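Local coordinates for protein fructokinase (Silicibacter sp., PDB 3C8U) that probably phosphorylates fructose at the expense of ATP, acting as a fructokinase, at residues 23-28 / 150-155. Sequence-based numbering, arbitrary orientation.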
loop_
_atom_site.group_PDB
_atom_site.type_symbol
_atom_site.label_atom_id
_atom_site.label_comp_id
_atom_site.label_asym_id
_atom_site.label_seq_id
_atom_site.Cartn_x
_atom_site.Cartn_y
_atom_site.Cartn_z
ATOM N N GLN A 23 1.419 -3.951 -16.268
ATOM C CA GLN A 23 2.474 -4.275 -15.286
ATOM C C GLN A 23 2.138 -3.688 -13.918
ATOM O O GLN A 23 1.537 -2.627 -13.808
ATOM C CB GLN A 23 3.839 -3.827 -15.809
ATOM C CG GLN A 23 4.319 -4.752 -16.967
ATOM C CD GLN A 23 5.596 -4.294 -17.641
ATOM O OE1 GLN A 23 6.595 -4.989 -17.593
ATOM N NE2 GLN A 23 5.572 -3.115 -18.250
ATOM N N LEU A 24 2.477 -4.467 -12.904
ATOM C CA LEU A 24 2.284 -4.119 -11.480
ATOM C C LEU A 24 3.594 -3.870 -10.746
ATOM O O LEU A 24 4.531 -4.672 -10.734
ATOM C CB LEU A 24 1.506 -5.212 -10.766
ATOM C CG LEU A 24 0.120 -5.626 -11.309
ATOM C CD1 LEU A 24 -0.582 -6.520 -10.283
ATOM C CD2 LEU A 24 -0.711 -4.441 -11.547
ATOM N N VAL A 25 3.623 -2.721 -10.116
ATOM C CA VAL A 25 4.714 -2.327 -9.246
ATOM C C VAL A 25 4.190 -2.111 -7.852
ATOM O O VAL A 25 3.285 -1.301 -7.620
ATOM C CB VAL A 25 5.451 -1.041 -9.773
ATOM C CG1 VAL A 25 6.529 -0.568 -8.769
ATOM C CG2 VAL A 25 6.072 -1.277 -11.144
ATOM N N ALA A 26 4.757 -2.872 -6.924
ATOM C CA ALA A 26 4.387 -2.801 -5.497
ATOM C C ALA A 26 5.276 -1.839 -4.721
ATOM O O ALA A 26 6.493 -1.849 -4.855
ATOM C CB ALA A 26 4.432 -4.192 -4.869
ATOM N N LEU A 27 4.634 -0.978 -3.936
ATOM C CA LEU A 27 5.336 -0.124 -2.966
ATOM C C LEU A 27 4.772 -0.453 -1.604
ATOM O O LEU A 27 3.611 -0.177 -1.319
ATOM C CB LEU A 27 5.137 1.366 -3.260
ATOM C CG LEU A 27 5.778 2.259 -2.167
ATOM C CD1 LEU A 27 7.297 2.071 -2.128
ATOM C CD2 LEU A 27 5.446 3.728 -2.359
ATOM N N SER A 28 5.585 -1.129 -0.811
ATOM C CA SER A 28 5.187 -1.615 0.507
ATOM C C SER A 28 5.854 -0.788 1.586
ATOM O O SER A 28 7.075 -0.593 1.603
ATOM C CB SER A 28 5.536 -3.088 0.702
ATOM O OG SER A 28 4.701 -3.718 1.665
ATOM N N VAL A 150 7.706 -5.607 -10.320
ATOM C CA VAL A 150 8.795 -4.945 -9.595
ATOM C C VAL A 150 8.245 -4.635 -8.210
ATOM O O VAL A 150 7.077 -4.290 -8.047
ATOM C CB VAL A 150 9.313 -3.633 -10.275
ATOM C CG1 VAL A 150 10.472 -2.985 -9.479
ATOM C CG2 VAL A 150 9.717 -3.880 -11.758
ATOM N N SER A 151 9.070 -4.811 -7.211
ATOM C CA SER A 151 8.673 -4.489 -5.850
ATOM C C SER A 151 9.679 -3.584 -5.166
ATOM O O SER A 151 10.919 -3.679 -5.348
ATOM C CB SER A 151 8.459 -5.759 -5.039
ATOM O OG SER A 151 9.715 -6.322 -4.685
ATOM N N ILE A 152 9.092 -2.678 -4.399
ATOM C CA ILE A 152 9.795 -1.638 -3.658
ATOM C C ILE A 152 9.364 -1.655 -2.197
ATOM O O ILE A 152 8.178 -1.600 -1.872
ATOM C CB ILE A 152 9.501 -0.210 -4.196
ATOM C CG1 ILE A 152 9.718 -0.129 -5.705
ATOM C CG2 ILE A 152 10.341 0.850 -3.411
ATOM C CD1 ILE A 152 9.150 1.124 -6.373
ATOM N N ARG A 153 10.352 -1.726 -1.323
ATOM C CA ARG A 153 10.125 -1.531 0.099
ATOM C C ARG A 153 10.559 -0.138 0.501
ATOM O O ARG A 153 11.675 0.300 0.218
ATOM C CB ARG A 153 10.845 -2.575 0.940
ATOM C CG ARG A 153 10.978 -2.149 2.412
ATOM C CD ARG A 153 11.607 -3.257 3.242
ATOM N NE ARG A 153 10.657 -4.331 3.443
ATOM C CZ ARG A 153 10.769 -5.533 2.905
ATOM N NH1 ARG A 153 11.842 -5.820 2.162
ATOM N NH2 ARG A 153 9.821 -6.448 3.136
ATOM N N LEU A 154 9.609 0.562 1.112
ATOM C CA LEU A 154 9.839 1.856 1.749
ATOM C C LEU A 154 10.286 1.590 3.187
ATOM O O LEU A 154 9.540 1.113 4.009
ATOM C CB LEU A 154 8.571 2.723 1.671
ATOM C CG LEU A 154 8.552 4.077 2.382
ATOM C CD1 LEU A 154 9.846 4.856 2.168
ATOM C CD2 LEU A 154 7.323 4.896 1.926
ATOM N N GLU A 155 11.558 1.846 3.446
ATOM C CA GLU A 155 12.174 1.564 4.749
ATOM C C GLU A 155 12.278 2.807 5.632
ATOM O O GLU A 155 12.967 3.763 5.309
ATOM C CB GLU A 155 13.578 1.006 4.531
ATOM C CG GLU A 155 14.163 0.427 5.740
ATOM C CD GLU A 155 13.650 -0.949 5.949
ATOM O OE1 GLU A 155 13.846 -1.776 5.033
ATOM O OE2 GLU A 155 13.043 -1.197 7.012
#
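Leu27, its CG turned anti to the backbone N (chi1 175°), sends CD1 over to Ile152, whose CG2 also lies anti to its own N; the two methyls meet at 3.5 Å between Leu27 CD1 and Ile152 CG2. The pair illustrates how side chains of neighbouring parallel strands pack on one face of a sheet, here the central strand 23-28 beside 150-154 in a five-stranded sheet of order 2-3-1-4-5, consistent with a P-loop kinase fold. On the same face, Ile152 CD1 reaches back to Val25 CG1 at 3.9 Å, while Val25 and Val150 stand side by side. Helices 4-14 and 36-48 cover this apolar layer, through Val11 and Leu42 among others. On the other face Ala26 packs beside Ser151, and Ser28 OG is bonded to Leu134 N. The backbone ladder that joins the strands begins with a weak bond from Val150 N to Leu24 O; the four that follow are shorter. Strand 23-28 then runs into a probable Walker A loop that Leu154 touches. Ile152 N meets Ala26 O tilted 23° from the carbonyl plane, whereas Ser28 N points almost straight at Ile152 O, 2.8 Å away with an N-H...O angle of 174°.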